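Local atomic coordinates of WlaRA, TDP-fucose-3,4-ketoisomerase (Campylobacter jejuni subsp. jejuni 81116, PDB entry 5TPV), a protein that belongs to the cupin clan, with a beta-sandwich chain that pairs into a dimer and holds thymidine-5'-diphosphate. Residues 26-31 / 55-60; 63-68 / 102-107. One frame throughout, in Å; residues are numbered along the deposited sequence. Where two conformers were deposited one is given.

Contact 1 of 2, residues 26-31 / 55-60; sequences NCPFEI and EFIFIA
The loop residues Cys27 to Phe29 run nearly antiparallel to the start of the strand at Glu55 to Ile57, with end-to-end directions 165° apart. The two backbones stay well separated: the CA atoms of Cys27 and Ile57 are 7.6 Å apart, so side chains rather than main-chain bonds fill the gap. Phe29 reaches across with its ring. Its CG sits between the backbone N and the carbonyl carbon (chi1 49°), which carries CD2, CE2 and CZ along the strand backbone. CZ presents the ring edge to Ile57 N at 3.8 Å, while CD2 lies 3.8 Å from Glu55 CB. Beyond CB the Glu55 chain slides past the ring, and its carboxylate plane stands 74° from the ring plane; Glu55 OE1 is hydrogen-bonded to Tyr88 on the adjoining strand. Ile57 uses both ends of one branch: CG1 meets Phe29 CZ at 4.0 Å, and CD1 abuts Pro28 CD, tip to tip, at 3.9 Å. The same methyl packs on Cys27, 3.8 Å from its CA. Cys27 SG in turn lies 3.2 Å above the plane of the Phe29 ring, toward its rim, and accepts a weak hydrogen bond from Phe29 N. The loop is thus held to the strand by shape and apolar packing, without a main-chain bond between them, while the bond to Tyr88 OH fixes the Glu55 carboxylate beside the ring.

Contact 2 of 2, residues 63-68 / 102-107; sequences GSCEIL and KDCILL
Asp103 OD2, 3.9 Å from Gly63 CA, is hydrogen-bonded to Ser101 OG, and the same hydroxyl oxygen takes the N-H of Ser64. Ser101 therefore bridges the two segments just before the second one begins. With chi1 at 55° the Asp103 carboxylate is folded back over its own backbone, which turns OD2 to the glycine. Here the chains come very close, with Gly63 CA only 4.1 Å from Cys104 CA. The bare CA of Gly63 packs against both Cys104 CA and Asp103 OD2, and its positive phi of 61° favours glycine. The two segments run 57° apart in direction here, and farther on side chains carry the contact. Cys104 SG, swung anti to its own nitrogen at chi1 -173°, comes to 3.7 Å from Ser64 O and 4.1 Å from Cys65 CB. The two cysteines thus touch through sulfur and methylene, and their sulfur atoms are too far apart for a disulfide. Cys65 SG instead meets a methyl of Leu106, CD1, at 4.2 Å. Around this group Met97 packs on Leu106, Phe100 on Cys65 and Phe40 on Cys104. The strand 65-70 belongs to one antiparallel sheet and 105-110 to the other, so their side chains meet between the sheets, while the backbones come together just ahead of the strands, at Gly63 and Cys104. Such facing of two antiparallel sheets across an apolar interior is characteristic of the cupin beta-sandwich.

Contact 1 and contact 2 have centres 16 Å apart and follow each other along the chain, the strand 56-62 leading directly into 65-70. They are joined across neighbouring strands of one sheet by a probable hydrogen bond between Ile59 O and Leu107 N, 2.8 Å long, beside which Leu106 CD1 packs on Ile59 O. A second bridge spans the sandwich, where Phe58 CE2 meets Ile67 CD1 at 4.1 Å. Thymidine-5'-diphosphate lies near both: a bound molecule is about 7 Å from the side chain of Phe56 in contact 1, and one is about 7 Å from that of Leu106 in contact 2. Ile59 and Leu107 also both pack on Tyr36 of the second subunit.

Contact 1 of 2, residues 26-31 / 55-60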
loop_
_atom_site.group_PDB
_atom_site.type_symbol
_atom_site.label_atom_id
_atom_site.label_comp_id
_atom_site.label_asym_id
_atom_site.label_seq_id
_atom_site.Cartn_x
_atom_site.Cartn_y
_atom_site.Cartn_z
ATOM N N ASN B 26 -6.795 4.156 -10.146
ATOM C CA ASN B 26 -7.455 3.736 -8.955
ATOM C C ASN B 26 -7.080 4.638 -7.759
ATOM O O ASN B 26 -6.870 4.159 -6.650
ATOM C CB ASN B 26 -7.119 2.272 -8.647
ATOM C CG ASN B 26 -7.580 1.278 -9.717
ATOM O OD1 ASN B 26 -8.724 1.261 -10.158
ATOM N ND2 ASN B 26 -6.709 0.339 -10.029
ATOM N N CYS B 27 -6.928 5.930 -7.982
ATOM C CA CYS B 27 -6.611 6.844 -6.892
ATOM C C CYS B 27 -6.551 8.230 -7.500
ATOM O O CYS B 27 -5.958 8.363 -8.567
ATOM C CB CYS B 27 -5.241 6.534 -6.302
ATOM S SG CYS B 27 -4.651 7.640 -5.015
ATOM N N PRO B 28 -7.158 9.241 -6.837
ATOM C CA PRO B 28 -7.271 10.555 -7.481
ATOM C C PRO B 28 -6.194 11.484 -7.038
ATOM O O PRO B 28 -6.092 12.582 -7.544
ATOM C CB PRO B 28 -8.648 11.072 -7.002
ATOM C CG PRO B 28 -8.791 10.466 -5.675
ATOM C CD PRO B 28 -8.208 9.071 -5.819
ATOM N N PHE B 29 -5.350 11.048 -6.121
ATOM C CA PHE B 29 -4.285 11.909 -5.598
ATOM C C PHE B 29 -2.898 11.316 -5.850
ATOM O O PHE B 29 -2.748 10.184 -6.308
ATOM C CB PHE B 29 -4.527 12.222 -4.119
ATOM C CG PHE B 29 -4.830 11.027 -3.222
ATOM C CD1 PHE B 29 -3.846 10.100 -2.898
ATOM C CD2 PHE B 29 -6.089 10.855 -2.697
ATOM C CE1 PHE B 29 -4.111 9.024 -2.071
ATOM C CE2 PHE B 29 -6.360 9.795 -1.834
ATOM C CZ PHE B 29 -5.373 8.874 -1.529
ATOM N N GLU B 30 -1.890 12.131 -5.600
ATOM C CA GLU B 30 -0.530 11.728 -5.587
ATOM C C GLU B 30 -0.251 10.977 -4.270
ATOM O O GLU B 30 -0.394 11.585 -3.206
ATOM C CB GLU B 30 0.363 12.971 -5.581
ATOM C CG GLU B 30 1.178 13.225 -6.819
ATOM C CD GLU B 30 2.104 12.087 -7.193
ATOM O OE1 GLU B 30 3.168 11.861 -6.563
ATOM O OE2 GLU B 30 1.706 11.440 -8.168
ATOM N N ILE B 31 0.106 9.689 -4.345
ATOM C CA ILE B 31 0.496 8.906 -3.173
ATOM C C ILE B 31 1.882 9.318 -2.719
ATOM O O ILE B 31 2.748 9.565 -3.514
ATOM C CB ILE B 31 0.506 7.403 -3.428
ATOM C CG1 ILE B 31 -0.903 7.026 -3.862
ATOM C CG2 ILE B 31 0.965 6.625 -2.194
ATOM C CD1 ILE B 31 -1.076 5.637 -4.475
ATOM N N GLU B 55 -6.054 13.517 2.220
ATOM C CA GLU B 55 -7.069 12.637 1.703
ATOM C C GLU B 55 -6.617 11.159 1.850
ATOM O O GLU B 55 -5.432 10.856 2.032
ATOM C CB GLU B 55 -7.269 13.004 0.232
ATOM C CG GLU B 55 -7.861 14.371 -0.013
ATOM C CD GLU B 55 -7.729 14.784 -1.472
ATOM O OE1 GLU B 55 -8.410 14.193 -2.363
ATOM O OE2 GLU B 55 -6.924 15.706 -1.707
ATOM N N PHE B 56 -7.582 10.261 1.763
ATOM C CA PHE B 56 -7.403 8.850 2.114
ATOM C C PHE B 56 -8.165 7.989 1.128
ATOM O O PHE B 56 -9.223 8.398 0.671
ATOM C CB PHE B 56 -7.900 8.515 3.508
ATOM C CG PHE B 56 -7.118 9.198 4.561
ATOM C CD1 PHE B 56 -5.865 8.742 4.897
ATOM C CD2 PHE B 56 -7.623 10.324 5.208
ATOM C CE1 PHE B 56 -5.064 9.400 5.816
ATOM C CE2 PHE B 56 -6.838 10.989 6.157
ATOM C CZ PHE B 56 -5.567 10.548 6.439
ATOM N N ILE B 57 -7.592 6.831 0.784
ATOM C CA ILE B 57 -8.399 5.652 0.407
ATOM C C ILE B 57 -8.188 4.463 1.361
ATOM O O ILE B 57 -7.076 4.081 1.652
ATOM C CB ILE B 57 -8.017 5.228 -1.013
ATOM C CG1 ILE B 57 -8.431 6.292 -1.996
ATOM C CG2 ILE B 57 -8.761 3.977 -1.473
ATOM C CD1 ILE B 57 -7.837 6.081 -3.361
ATOM N N PHE B 58 -9.277 3.878 1.819
ATOM C CA PHE B 58 -9.299 2.797 2.789
ATOM C C PHE B 58 -9.722 1.533 2.014
ATOM O O PHE B 58 -10.720 1.542 1.290
ATOM C CB PHE B 58 -10.367 3.045 3.893
ATOM C CG PHE B 58 -10.134 4.281 4.712
ATOM C CD1 PHE B 58 -9.264 4.260 5.771
ATOM C CD2 PHE B 58 -10.765 5.482 4.397
ATOM C CE1 PHE B 58 -8.996 5.416 6.500
ATOM C CE2 PHE B 58 -10.514 6.631 5.119
ATOM C CZ PHE B 58 -9.633 6.598 6.181
ATOM N N ILE B 59 -8.998 0.449 2.218
ATOM C CA ILE B 59 -9.250 -0.815 1.534
ATOM C C ILE B 59 -9.094 -1.933 2.550
ATOM O O ILE B 59 -8.070 -1.988 3.269
ATOM C CB ILE B 59 -8.195 -0.982 0.420
ATOM C CG1 ILE B 59 -8.154 0.217 -0.498
ATOM C CG2 ILE B 59 -8.394 -2.246 -0.403
ATOM C CD1 ILE B 59 -6.932 0.251 -1.380
ATOM N N ALA B 60 -10.114 -2.800 2.637
ATOM C CA ALA B 60 -9.987 -4.035 3.354
ATOM C C ALA B 60 -9.355 -5.075 2.442
ATOM O O ALA B 60 -10.053 -5.685 1.649
ATOM C CB ALA B 60 -11.347 -4.491 3.845
#

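Contact 2 of 2, residues 63-68 / 102-107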
loop_
_atom_site.group_PDB
_atom_site.type_symbol
_atom_site.label_atom_id
_atom_site.label_comp_id
_atom_site.label_asym_id
_atom_site.label_seq_id
_atom_site.Cartn_x
_atom_site.Cartn_y
_atom_site.Cartn_z
ATOM N N GLY B 63 -10.462 -9.737 5.084
ATOM C CA GLY B 63 -11.564 -9.563 6.018
ATOM C C GLY B 63 -12.457 -8.366 5.748
ATOM O O GLY B 63 -12.670 -7.913 4.626
ATOM N N SER B 64 -12.959 -7.808 6.828
ATOM C CA SER B 64 -13.936 -6.742 6.724
ATOM C C SER B 64 -13.881 -5.866 7.961
ATOM O O SER B 64 -13.457 -6.277 9.036
ATOM C CB SER B 64 -15.365 -7.304 6.584
ATOM O OG SER B 64 -15.659 -8.134 7.692
ATOM N N CYS B 65 -14.318 -4.638 7.786
ATOM C CA CYS B 65 -14.507 -3.762 8.923
ATOM C C CYS B 65 -15.579 -2.742 8.494
ATOM O O CYS B 65 -16.046 -2.786 7.340
ATOM C CB CYS B 65 -13.172 -3.090 9.271
ATOM S SG CYS B 65 -12.554 -1.997 7.954
ATOM N N GLU B 66 -15.958 -1.863 9.432
ATOM C CA GLU B 66 -16.977 -0.843 9.229
ATOM C C GLU B 66 -16.312 0.486 9.516
ATOM O O GLU B 66 -15.525 0.644 10.445
ATOM C CB GLU B 66 -18.154 -1.053 10.198
ATOM C CG GLU B 66 -19.468 -0.476 9.726
ATOM C CD GLU B 66 -20.632 -0.784 10.666
ATOM O OE1 GLU B 66 -21.378 0.166 11.012
ATOM O OE2 GLU B 66 -20.767 -1.952 11.082
ATOM N N ILE B 67 -16.638 1.462 8.703
ATOM C CA ILE B 67 -16.212 2.822 8.975
ATOM C C ILE B 67 -17.367 3.812 9.093
ATOM O O ILE B 67 -18.303 3.810 8.267
ATOM C CB ILE B 67 -15.220 3.289 7.925
ATOM C CG1 ILE B 67 -14.820 4.732 8.159
ATOM C CG2 ILE B 67 -15.788 3.166 6.536
ATOM C CD1 ILE B 67 -13.519 5.075 7.512
ATOM N N LEU B 68 -17.281 4.699 10.079
ATOM C CA LEU B 68 -18.239 5.817 10.192
ATOM C C LEU B 68 -17.461 7.049 9.831
ATOM O O LEU B 68 -16.342 7.219 10.328
ATOM C CB LEU B 68 -18.847 5.915 11.582
ATOM C CG LEU B 68 -19.537 7.191 12.071
ATOM C CD1 LEU B 68 -20.086 6.905 13.474
ATOM C CD2 LEU B 68 -18.544 8.357 12.188
ATOM N N LYS B 102 -11.102 -10.654 12.759
ATOM C CA LYS B 102 -9.806 -11.024 13.360
ATOM C C LYS B 102 -8.745 -11.074 12.280
ATOM O O LYS B 102 -7.621 -10.714 12.525
ATOM C CB LYS B 102 -9.836 -12.388 14.088
ATOM C CG LYS B 102 -10.392 -13.564 13.266
ATOM C CD LYS B 102 -9.611 -14.888 13.320
ATOM C CE LYS B 102 -8.862 -15.253 12.033
ATOM N NZ LYS B 102 -7.483 -14.680 11.921
ATOM N N ASP B 103 -9.128 -11.499 11.092
ATOM C CA ASP B 103 -8.262 -11.558 9.927
ATOM C C ASP B 103 -8.240 -10.263 9.088
ATOM O O ASP B 103 -7.619 -10.253 8.031
ATOM C CB ASP B 103 -8.719 -12.709 8.999
ATOM C CG ASP B 103 -10.189 -12.635 8.587
ATOM O OD1 ASP B 103 -10.621 -13.420 7.707
ATOM O OD2 ASP B 103 -10.935 -11.805 9.122
ATOM N N CYS B 104 -8.891 -9.189 9.527
ATOM C CA CYS B 104 -8.929 -7.949 8.773
ATOM C C CYS B 104 -7.501 -7.420 8.577
ATOM O O CYS B 104 -6.701 -7.392 9.479
ATOM C CB CYS B 104 -9.754 -6.858 9.431
ATOM S SG CYS B 104 -9.916 -5.428 8.302
ATOM N N ILE B 105 -7.183 -7.045 7.355
ATOM C CA ILE B 105 -6.024 -6.191 7.082
ATOM C C ILE B 105 -6.521 -4.950 6.381
ATOM O O ILE B 105 -7.124 -5.023 5.305
ATOM C CB ILE B 105 -4.992 -6.864 6.153
ATOM C CG1 ILE B 105 -4.480 -8.150 6.829
ATOM C CG2 ILE B 105 -3.830 -5.926 5.787
ATOM C CD1 ILE B 105 -3.847 -9.104 5.807
ATOM N N LEU B 106 -6.244 -3.807 6.987
ATOM C CA LEU B 106 -6.748 -2.539 6.466
ATOM C C LEU B 106 -5.586 -1.821 5.857
ATOM O O LEU B 106 -4.624 -1.569 6.557
ATOM C CB LEU B 106 -7.317 -1.657 7.583
ATOM C CG LEU B 106 -7.819 -0.289 7.099
ATOM C CD1 LEU B 106 -9.060 -0.409 6.271
ATOM C CD2 LEU B 106 -8.098 0.588 8.320
ATOM N N LEU B 107 -5.688 -1.516 4.564
ATOM C CA LEU B 107 -4.702 -0.694 3.890
ATOM C C LEU B 107 -5.273 0.708 3.613
ATOM O O LEU B 107 -6.380 0.859 3.067
ATOM C CB LEU B 107 -4.329 -1.357 2.589
ATOM C CG LEU B 107 -3.385 -0.659 1.616
ATOM C CD1 LEU B 107 -2.005 -0.497 2.187
ATOM C CD2 LEU B 107 -3.314 -1.355 0.257
#